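Local coordinates for protein zinc-finger (Saccharomonospora viridis, PDB 3RMQ) that is of unknown function but binds a zinc ion in a zinc-finger domain, at residues A[11-16]-A[38-43]. The protein carries 1 engineered substitution. Numbering follows the deposited sequence.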
loop_
_atom_site.group_PDB
_atom_site.type_symbol
_atom_site.label_atom_id
_atom_site.label_comp_id
_atom_site.label_asym_id
_atom_site.label_seq_id
_atom_site.Cartn_x
_atom_site.Cartn_y
_atom_site.Cartn_z
ATOM N N GLN A 11 1.547 4.332 9.286
ATOM C CA GLN A 11 0.068 4.423 9.330
ATOM C C GLN A 11 -0.324 5.875 9.068
ATOM O O GLN A 11 0.285 6.827 9.633
ATOM C CB GLN A 11 -0.471 4.009 10.690
ATOM C CG GLN A 11 -2.038 4.055 10.739
ATOM C CD GLN A 11 -2.565 3.485 12.010
ATOM O OE1 GLN A 11 -2.647 2.255 12.165
ATOM N NE2 GLN A 11 -2.885 4.357 12.970
ATOM N N ALA A 12 -1.332 6.077 8.215
ATOM C CA ALA A 12 -1.850 7.424 7.978
ATOM C C ALA A 12 -3.144 7.332 7.206
ATOM O O ALA A 12 -3.311 6.461 6.353
ATOM C CB ALA A 12 -0.818 8.264 7.173
ATOM N N ASP A 13 -4.075 8.202 7.569
ATOM C CA ASP A 13 -5.347 8.286 6.876
ATOM C C ASP A 13 -6.048 6.953 6.811
ATOM O O ASP A 13 -6.646 6.596 5.781
ATOM C CB ASP A 13 -5.172 8.817 5.459
ATOM C CG ASP A 13 -6.494 9.377 4.908
ATOM O OD1 ASP A 13 -7.400 9.702 5.726
ATOM O OD2 ASP A 13 -6.635 9.480 3.674
ATOM N N GLY A 14 -6.010 6.219 7.916
ATOM C CA GLY A 14 -6.794 5.018 8.043
ATOM C C GLY A 14 -6.194 3.728 7.484
ATOM O O GLY A 14 -6.874 2.711 7.539
ATOM N N LYS A 15 -4.977 3.745 6.944
ATOM C CA LYS A 15 -4.358 2.484 6.535
ATOM C C LYS A 15 -2.900 2.483 6.882
ATOM O O LYS A 15 -2.308 3.534 7.092
ATOM C CB LYS A 15 -4.442 2.298 5.007
ATOM C CG LYS A 15 -5.856 2.515 4.364
ATOM C CD LYS A 15 -5.722 2.397 2.828
ATOM C CE LYS A 15 -6.983 2.831 2.071
ATOM N NZ LYS A 15 -6.878 4.252 1.607
ATOM N N ARG A 16 -2.287 1.308 6.866
ATOM C CA ARG A 16 -0.855 1.249 7.054
ATOM C C ARG A 16 -0.206 1.268 5.656
ATOM O O ARG A 16 -0.328 0.291 4.914
ATOM C CB ARG A 16 -0.453 -0.014 7.834
ATOM C CG ARG A 16 0.918 0.187 8.457
ATOM C CD ARG A 16 1.476 -1.063 9.131
ATOM N NE ARG A 16 0.678 -1.415 10.303
ATOM C CZ ARG A 16 0.973 -2.399 11.166
ATOM N NH1 ARG A 16 2.057 -3.164 10.968
ATOM N NH2 ARG A 16 0.183 -2.615 12.233
ATOM N N GLU A 38 -1.303 7.841 -2.857
ATOM C CA GLU A 38 -2.087 8.717 -1.975
ATOM C C GLU A 38 -1.159 9.611 -1.142
ATOM O O GLU A 38 -0.191 9.128 -0.559
ATOM C CB GLU A 38 -2.960 7.881 -1.032
ATOM C CG GLU A 38 -4.130 7.172 -1.710
ATOM C CD GLU A 38 -5.204 8.136 -2.185
ATOM O OE1 GLU A 38 -5.983 8.617 -1.340
ATOM O OE2 GLU A 38 -5.260 8.413 -3.399
ATOM N N THR A 39 -1.468 10.910 -1.090
ATOM C CA THR A 39 -0.720 11.850 -0.250
ATOM C C THR A 39 -1.459 11.913 1.079
ATOM O O THR A 39 -2.671 12.213 1.127
ATOM C CB THR A 39 -0.656 13.252 -0.884
ATOM O OG1 THR A 39 0.069 13.159 -2.114
ATOM C CG2 THR A 39 0.082 14.212 0.045
ATOM N N VAL A 40 -0.773 11.561 2.161
ATOM C CA VAL A 40 -1.436 11.402 3.462
ATOM C C VAL A 40 -0.578 12.071 4.546
ATOM O O VAL A 40 0.619 12.270 4.335
ATOM C CB VAL A 40 -1.615 9.899 3.817
ATOM C CG1 VAL A 40 -2.697 9.225 2.869
ATOM C CG2 VAL A 40 -0.277 9.197 3.719
ATOM N N THR A 41 -1.167 12.366 5.705
ATOM C CA THR A 41 -0.444 13.071 6.778
ATOM C C THR A 41 -0.681 12.337 8.085
ATOM O O THR A 41 -1.827 12.211 8.500
ATOM C CB THR A 41 -0.948 14.534 6.939
ATOM O OG1 THR A 41 -0.770 15.239 5.711
ATOM C CG2 THR A 41 -0.202 15.251 8.042
ATOM N N PRO A 42 0.397 11.848 8.735
ATOM C CA PRO A 42 0.251 11.165 10.026
ATOM C C PRO A 42 -0.282 12.121 11.082
ATOM O O PRO A 42 0.146 13.307 11.114
ATOM C CB PRO A 42 1.685 10.734 10.373
ATOM C CG PRO A 42 2.439 10.790 9.114
ATOM C CD PRO A 42 1.799 11.852 8.264
ATOM N N GLN A 43 -1.238 11.645 11.891
ATOM C CA GLN A 43 -1.881 12.461 12.945
ATOM C C GLN A 43 -1.840 11.732 14.278
ATOM O O GLN A 43 -2.162 10.548 14.354
ATOM C CB GLN A 43 -3.354 12.744 12.621
ATOM C CG GLN A 43 -3.619 13.765 11.528
ATOM C CD GLN A 43 -5.106 14.049 11.377
ATOM O OE1 GLN A 43 -5.916 13.684 12.235
ATOM N NE2 GLN A 43 -5.470 14.691 10.291
HETATM O O HOH W 1 -3.603 10.334 9.321
#
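The beta hairpin of strands 7-12 and 15-20 in this zinc finger turns at A12 to K15, and the turn meets V40 of the neighbouring strand 39-40. K15 N bonds back to A12 O to close the type I' turn, and A12 N to K15 O completes the hydrogen-bonded pair at the end of the hairpin; G14 has the positive phi (85°) expected at its place in such a turn. V40 splits its two methyls between consecutive hairpin residues: CG2 meets A12 CB at 3.6 Å, while CG1 lies 3.6 Å from D13 CB. The alanine methyl also lies near the T41-P42 peptide, with A12 CB 4.1 Å from P42 N. With chi1 at -70°, V40 CG1 is anti to its own carbonyl carbon, which directs that methyl at the methylene of D13. No direct hydrogen bond joins the segments. Instead, one water accepts from D13 N at 2.8 Å and donates to T41 O at 2.7 Å, bridging the two backbones beyond the apolar contact. V40 is within about 4 Å of the zinc ligand H17, side chain to side chain, which places the contact beside the metal site. Strand 32-33 pairs antiparallel with 39-40, and its F32 touches A12, V40 and P42, joining the two small sheets.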